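Local coordinates for metallopeptidase containing co-catalytic metalloactive site (Shewanella denitrificans OS217, PDB 3B2Y), which probably acts as a zinc-dependent carboxypeptidase of the peptidase M14 family, and holds a nickel ion in its metal site in this crystal, at residues 165-170 with 241-246; 198-203 with 261-266; 119-124 with 143-148. All coordinates share one frame; numbering follows the deposited sequence. Where two conformers were deposited one is given.

Contact 1 of 3, residues 165-170 with 241-246; sequences GILTCH and LAACSE. With NI (nickel (II) ion), chain C.
I166 and A243 are tied by the backbone ladder between strands 165-170 and 242-246: I166 N donates to L241 O, and A243 N to I166 O at 2.9 Å. T168 N then reaches A243 O almost straight (170° at the hydrogen), S245 N binds T168 O at 2.8 Å, and H170 N meets S245 O. The bonds step from strand to strand in parallel register, backed by CA-H...O contacts such as A242 CA to I166 O. The two strands are the inner pair of the mixed sheet of the M14 fold, and the C-terminal end of strand 165-172 supplies one nickel ligand, H170. Its ND1 binds nickel at 2.2 Å, with H76, E79 and waters completing the shell. Apolar contact is slight: I166 CG2, in one of its two conformers, on A242 CB, and on the opposite face L167 CD1 on A243 CB. On the H170 face, C244 SG, placed anti to its own backbone N (chi1 173°), lies 3.9 Å from the imidazole centroid, approaching obliquely. E246, the predicted proton donor/acceptor, bends at chi2 (-80°) and brings OE1 back to 3.6 Å from H170 CB; OE1 also accepts from a nickel-bound water at 2.8 Å. A leucine here would probably leave that water without its carboxylate acceptor. Another water donates to H170 O.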
# COMPACT_ATOMS: atom_id res chain seq x y z
N GLY A 165 7.99 -3.61 10.16
CA GLY A 165 8.01 -3.32 8.74
C GLY A 165 6.72 -2.72 8.24
O GLY A 165 5.65 -2.94 8.81
N ILE A 166 6.82 -1.84 7.24
CA ILE A 166 5.65 -1.28 6.52
C ILE A 166 5.86 -1.34 5.00
O ILE A 166 6.89 -0.88 4.48
CB ILE A 166 5.23 0.17 7.02
CG1 ILE A 166 4.31 0.91 6.03
CG2 ILE A 166 6.44 1.08 7.37
CD1 ILE A 166 3.07 0.17 5.74
N LEU A 167 4.83 -1.85 4.28
CA LEU A 167 4.80 -1.83 2.82
C LEU A 167 3.54 -1.08 2.41
O LEU A 167 2.47 -1.33 2.91
CB LEU A 167 4.72 -3.23 2.26
CG LEU A 167 4.51 -3.46 0.76
CD1 LEU A 167 5.68 -2.95 -0.06
CD2 LEU A 167 4.23 -4.94 0.43
N THR A 168 3.75 -0.08 1.57
CA THR A 168 2.69 0.61 0.85
C THR A 168 2.74 0.19 -0.62
O THR A 168 3.85 0.06 -1.27
CB THR A 168 2.81 2.16 0.95
OG1 THR A 168 4.06 2.57 0.41
CG2 THR A 168 2.78 2.63 2.35
N CYS A 169 1.54 -0.02 -1.14
CA CYS A 169 1.40 -0.49 -2.51
C CYS A 169 0.79 0.60 -3.34
O CYS A 169 -0.43 0.84 -3.29
CB CYS A 169 0.49 -1.71 -2.51
SG CYS A 169 1.46 -3.11 -1.77
N HIS A 170 1.67 1.27 -4.07
CA HIS A 170 1.33 2.27 -5.04
C HIS A 170 1.45 1.87 -6.52
O HIS A 170 1.92 0.78 -6.91
CB HIS A 170 2.22 3.51 -4.80
CG HIS A 170 1.88 4.27 -3.53
ND1 HIS A 170 1.41 5.57 -3.53
CD2 HIS A 170 2.00 3.91 -2.23
CE1 HIS A 170 1.20 5.95 -2.27
NE2 HIS A 170 1.57 4.97 -1.47
N LEU A 241 11.98 -1.29 8.73
CA LEU A 241 12.12 -1.46 7.28
C LEU A 241 10.79 -0.92 6.66
O LEU A 241 9.71 -0.95 7.26
CB LEU A 241 12.30 -2.94 6.92
CG LEU A 241 13.45 -3.79 7.41
CD1 LEU A 241 13.22 -5.29 7.13
CD2 LEU A 241 14.69 -3.25 6.77
N ALA A 242 10.94 -0.26 5.51
CA ALA A 242 9.79 0.20 4.78
C ALA A 242 10.01 0.12 3.30
O ALA A 242 11.11 0.31 2.80
CB ALA A 242 9.33 1.66 5.20
N ALA A 243 8.91 -0.08 2.59
CA ALA A 243 8.99 0.01 1.13
C ALA A 243 7.70 0.56 0.55
O ALA A 243 6.65 0.46 1.13
CB ALA A 243 9.30 -1.37 0.51
N CYS A 244 7.82 1.17 -0.61
CA CYS A 244 6.64 1.57 -1.38
C CYS A 244 6.82 1.00 -2.76
O CYS A 244 7.76 1.40 -3.48
CB CYS A 244 6.59 3.09 -1.39
SG CYS A 244 5.32 3.78 -2.45
N SER A 245 6.01 0.01 -3.12
CA SER A 245 6.11 -0.53 -4.48
C SER A 245 5.36 0.38 -5.43
O SER A 245 4.34 1.03 -5.08
CB SER A 245 5.59 -1.95 -4.54
OG SER A 245 4.33 -2.06 -3.94
N GLU A 246 5.83 0.41 -6.67
CA GLU A 246 5.20 1.18 -7.72
C GLU A 246 5.02 0.27 -8.95
O GLU A 246 6.00 0.07 -9.71
CB GLU A 246 6.09 2.35 -8.11
CG GLU A 246 6.25 3.43 -7.03
CD GLU A 246 5.07 4.38 -6.96
OE1 GLU A 246 4.11 4.24 -7.76
OE2 GLU A 246 5.10 5.28 -6.08
NI NI C . 0.85 6.77 -5.33
O HOH W 1 2.74 -1.55 -5.86
O HOH W 2 2.54 6.43 -6.86
O HOH W 3 2.20 7.98 -5.38

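Contact 2 of 3, residues 198-203 with 261-266; sequences DALGQY and SAAMGQ
Two helices that cover the same face of the central sheet meet here, the end of helix 191-201 packing on the long helix 253-271 without a hydrogen bond between the two segments. Small residues bring the backbones together: the CA atoms of A199 and A263 are 5.8 Å apart. A199 points its methyl at the partner helix, where CB rests 3.9 Å from Q266 CB. With CG anti to the backbone N (chi1 178°), CB and CG of Q266 both touch the A199 methyl. Beside this, L200 reaches over with one branch, CD2 lying 4.3 Å from A263 CB. Farther along the same segment, Y203 turns its ring toward A262, whose methyl comes obliquely to the ring near its hydroxyl end, 3.5 Å from CE2; the hydroxyl OH is 4.0 Å from the same CB. Y203 also leans on Q258 and A259, one turn earlier in helix 253-271, and its carbonyl accepts from R255. Beneath the pair, L200 packs on S245 and T247 of strand 242-248, whereas M264, a selenomethionine, faces L167 and C169 of strand 165-172 and M86 and F89 of helix 81-92.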
# COMPACT_ATOMS: atom_id res chain seq x y z
N ASP A 198 13.10 -7.78 -6.96
CA ASP A 198 13.01 -9.05 -7.68
C ASP A 198 11.57 -9.59 -7.83
O ASP A 198 11.22 -10.04 -8.93
CB ASP A 198 13.92 -10.07 -7.01
CG ASP A 198 15.42 -9.71 -7.14
OD1 ASP A 198 15.77 -8.80 -7.95
OD2 ASP A 198 16.27 -10.34 -6.44
N ALA A 199 10.73 -9.50 -6.79
CA ALA A 199 9.30 -9.91 -6.89
C ALA A 199 8.51 -9.13 -7.95
O ALA A 199 7.74 -9.71 -8.72
CB ALA A 199 8.61 -9.78 -5.56
N LEU A 200 8.68 -7.81 -7.95
CA LEU A 200 8.07 -6.92 -8.91
C LEU A 200 8.63 -7.20 -10.30
O LEU A 200 7.88 -7.25 -11.26
CB LEU A 200 8.36 -5.47 -8.49
CG LEU A 200 7.58 -5.05 -7.25
CD1 LEU A 200 8.08 -3.72 -6.70
CD2 LEU A 200 6.17 -4.98 -7.69
N GLY A 201 9.94 -7.44 -10.36
CA GLY A 201 10.64 -7.79 -11.61
C GLY A 201 10.21 -9.09 -12.33
O GLY A 201 10.47 -9.26 -13.51
N GLN A 202 9.55 -10.00 -11.64
CA GLN A 202 8.97 -11.21 -12.25
C GLN A 202 7.80 -10.84 -13.19
O GLN A 202 7.49 -11.57 -14.13
CB GLN A 202 8.43 -12.20 -11.18
CG GLN A 202 9.36 -12.62 -10.03
CD GLN A 202 8.59 -13.13 -8.77
OE1 GLN A 202 7.57 -12.53 -8.30
NE2 GLN A 202 9.09 -14.23 -8.19
N TYR A 203 7.16 -9.70 -12.93
CA TYR A 203 5.98 -9.26 -13.66
C TYR A 203 6.25 -8.19 -14.73
O TYR A 203 5.63 -8.20 -15.79
CB TYR A 203 4.91 -8.78 -12.68
CG TYR A 203 4.30 -9.91 -11.91
CD1 TYR A 203 3.22 -10.64 -12.43
CD2 TYR A 203 4.84 -10.30 -10.69
CE1 TYR A 203 2.68 -11.73 -11.69
CE2 TYR A 203 4.30 -11.36 -9.97
CZ TYR A 203 3.24 -12.07 -10.47
OH TYR A 203 2.73 -13.13 -9.73
N SER A 261 0.04 -8.29 -5.16
CA SER A 261 -0.15 -9.44 -4.28
C SER A 261 1.18 -10.17 -4.04
O SER A 261 1.44 -10.60 -2.93
CB SER A 261 -1.23 -10.37 -4.89
OG SER A 261 -1.53 -11.44 -4.00
N ALA A 262 2.00 -10.28 -5.10
CA ALA A 262 3.34 -10.91 -5.04
C ALA A 262 4.33 -10.12 -4.20
O ALA A 262 5.07 -10.78 -3.45
CB ALA A 262 3.91 -11.12 -6.45
N ALA A 263 4.36 -8.78 -4.35
CA ALA A 263 5.14 -7.86 -3.44
C ALA A 263 4.78 -8.06 -1.99
O ALA A 263 5.68 -8.16 -1.13
CB ALA A 263 4.99 -6.40 -3.80
N MSE A 264 3.49 -8.17 -1.73
CA MSE A 264 2.99 -8.37 -0.39
C MSE A 264 3.43 -9.73 0.17
O MSE A 264 3.77 -9.84 1.34
CB MSE A 264 1.46 -8.23 -0.38
CG MSE A 264 0.98 -6.86 -0.54
SE MSE A 264 -0.98 -6.82 -0.72
CE MSE A 264 -1.18 -5.09 -1.64
N GLY A 265 3.42 -10.76 -0.67
CA GLY A 265 3.84 -12.08 -0.27
C GLY A 265 5.31 -12.11 0.04
O GLY A 265 5.73 -12.75 1.00
N GLN A 266 6.10 -11.41 -0.77
CA GLN A 266 7.57 -11.31 -0.53
C GLN A 266 7.88 -10.50 0.74
O GLN A 266 8.87 -10.80 1.48
CB GLN A 266 8.24 -10.69 -1.77
CG GLN A 266 9.76 -10.48 -1.64
CD GLN A 266 10.48 -11.70 -1.24
OE1 GLN A 266 10.14 -12.78 -1.69
NE2 GLN A 266 11.49 -11.55 -0.38

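Contact 3 of 3, residues 119-124 with 143-148; sequences RFNRFG and HTSLEG
S145 meets N121 first, its CB lying 3.9 Å from N121 ND2. Its main polar work is within its own segment: OG accepts from G148 N at 3.0 Å, nearly straight (173°), which makes S145 the N-cap of helix 146-152, and the same hydroxyl donates to E147 OE1 at 2.8 Å. L146, next along, uses one methyl: CD2 comes obliquely to the F123 ring, 3.6 Å from CE2, and this is the apolar part of the contact. The contact thus joins the start of a helix to a loop, and on the loop side N121 to G124 form a type I beta turn closed by the bond from G124 N to N121 O. N121 also braces this turn through its side chain, OD1 accepting weakly from F123 N, which turns ND2 toward the helix. E147 supplies the partner. Its chain bends at chi2 (77°) and swings the carboxylate back toward the loop, where N121 ND2 donates to OE1 at 2.8 Å, on the syn lone pair, and more weakly to OE2 at 3.1 Å. Amide and carboxylate are turned 50° against each other, and OE1 lies somewhat out of the amide plane. With S145 OG and N121 ND2 both donating to it, OE1 is gripped twice, which should help hold the rotation of this buried carboxylate. E125 draws the two sides together as well, since its OE1 accepts from both N121 ND2 and L146 N, while R122 of the turn forms a salt bridge with D50.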
# COMPACT_ATOMS: atom_id res chain seq x y z
N ARG A 119 -6.33 10.63 -8.30
CA ARG A 119 -5.31 10.64 -7.27
C ARG A 119 -5.79 11.30 -6.00
O ARG A 119 -5.58 10.76 -4.91
CB ARG A 119 -4.17 11.45 -7.82
CG ARG A 119 -2.91 11.58 -6.96
CD ARG A 119 -1.81 12.16 -7.85
NE ARG A 119 -0.55 12.11 -7.14
CZ ARG A 119 0.17 11.00 -7.01
NH1 ARG A 119 -0.21 9.85 -7.55
NH2 ARG A 119 1.29 11.04 -6.30
N PHE A 120 -6.43 12.46 -6.14
CA PHE A 120 -6.83 13.20 -4.91
C PHE A 120 -8.10 12.68 -4.31
O PHE A 120 -8.86 11.93 -4.92
CB PHE A 120 -6.98 14.65 -5.21
CG PHE A 120 -5.73 15.29 -5.69
CD1 PHE A 120 -4.48 14.84 -5.27
CD2 PHE A 120 -5.81 16.37 -6.53
CE1 PHE A 120 -3.34 15.47 -5.70
CE2 PHE A 120 -4.65 17.00 -6.98
CZ PHE A 120 -3.43 16.56 -6.53
N ASN A 121 -8.39 13.13 -3.10
CA ASN A 121 -9.69 12.91 -2.57
C ASN A 121 -10.58 13.91 -3.27
O ASN A 121 -10.18 14.77 -4.06
CB ASN A 121 -9.72 13.05 -1.03
CG ASN A 121 -9.28 14.43 -0.54
OD1 ASN A 121 -9.28 15.42 -1.28
ND2 ASN A 121 -8.97 14.50 0.76
N ARG A 122 -11.82 13.85 -2.92
CA ARG A 122 -12.76 14.71 -3.65
C ARG A 122 -12.68 16.19 -3.29
O ARG A 122 -13.37 17.02 -3.89
CB ARG A 122 -14.13 14.15 -3.46
CG ARG A 122 -14.85 14.59 -2.30
CD ARG A 122 -16.29 14.72 -2.73
NE ARG A 122 -17.09 14.76 -1.55
CZ ARG A 122 -17.53 15.88 -0.99
NH1 ARG A 122 -17.32 17.08 -1.57
NH2 ARG A 122 -18.24 15.78 0.13
N PHE A 123 -11.90 16.49 -2.25
CA PHE A 123 -11.59 17.84 -1.84
C PHE A 123 -10.29 18.39 -2.46
O PHE A 123 -9.89 19.54 -2.17
CB PHE A 123 -11.57 17.95 -0.30
CG PHE A 123 -12.65 17.13 0.42
CD1 PHE A 123 -13.98 17.54 0.48
CD2 PHE A 123 -12.31 15.96 1.05
CE1 PHE A 123 -14.93 16.76 1.15
CE2 PHE A 123 -13.25 15.18 1.73
CZ PHE A 123 -14.56 15.57 1.78
N GLY A 124 -9.66 17.65 -3.38
CA GLY A 124 -8.48 18.13 -4.10
C GLY A 124 -7.17 17.96 -3.35
O GLY A 124 -6.19 18.58 -3.73
N HIS A 143 0.78 20.27 3.85
CA HIS A 143 -0.39 20.04 4.70
C HIS A 143 -1.04 18.67 4.43
O HIS A 143 -1.11 18.19 3.29
CB HIS A 143 -1.43 21.15 4.50
CG HIS A 143 -0.88 22.54 4.64
ND1 HIS A 143 -0.44 23.28 3.56
CD2 HIS A 143 -0.72 23.33 5.73
CE1 HIS A 143 -0.02 24.46 3.98
NE2 HIS A 143 -0.18 24.51 5.29
N THR A 144 -1.52 18.03 5.49
CA THR A 144 -2.17 16.76 5.37
C THR A 144 -3.57 16.95 4.79
O THR A 144 -4.14 18.03 4.86
CB THR A 144 -2.34 16.09 6.74
OG1 THR A 144 -2.96 17.01 7.64
CG2 THR A 144 -0.99 15.62 7.32
N SER A 145 -4.07 15.88 4.18
CA SER A 145 -5.44 15.76 3.77
C SER A 145 -6.33 15.45 4.97
O SER A 145 -5.84 15.08 6.02
CB SER A 145 -5.60 14.64 2.75
OG SER A 145 -5.51 13.32 3.33
N LEU A 146 -7.63 15.49 4.76
CA LEU A 146 -8.56 15.04 5.75
C LEU A 146 -8.23 13.59 6.22
O LEU A 146 -8.15 13.31 7.44
CB LEU A 146 -9.97 15.12 5.14
CG LEU A 146 -11.11 14.75 6.02
CD1 LEU A 146 -10.98 15.60 7.27
CD2 LEU A 146 -12.42 15.02 5.18
N GLU A 147 -8.01 12.68 5.27
CA GLU A 147 -7.64 11.29 5.56
C GLU A 147 -6.34 11.20 6.36
O GLU A 147 -6.28 10.45 7.32
CB GLU A 147 -7.56 10.41 4.31
CG GLU A 147 -8.85 10.40 3.43
CD GLU A 147 -9.04 11.65 2.57
OE1 GLU A 147 -8.10 12.46 2.54
OE2 GLU A 147 -10.15 11.85 1.95
N GLY A 148 -5.33 11.96 5.96
CA GLY A 148 -4.09 12.06 6.74
C GLY A 148 -4.29 12.48 8.18
O GLY A 148 -3.66 11.97 9.09

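In the fold
Contacts 1 and 2 share an interface, their centres about 12 Å apart. M264 CE of helix 253-271 lies 3.3 Å from C169 SG, and S245 CB is 3.7 Å from L200 CD1, so the helix pair of contact 2 rests on the face of the strands that carries L167, C169 and S245. H170, C244 and E246 lie on the other face, where H170 binds nickel. Contact 2 is therefore behind the site: the L200 side chain is about 7 Å from that of E246 and about 13 Å from nickel. Contact 3 is more remote, its centre about 20 Å from that of contact 1 and about 29 Å from that of contact 2. R119 of its loop nevertheless reaches back to hydrogen-bond the nickel ligand E79.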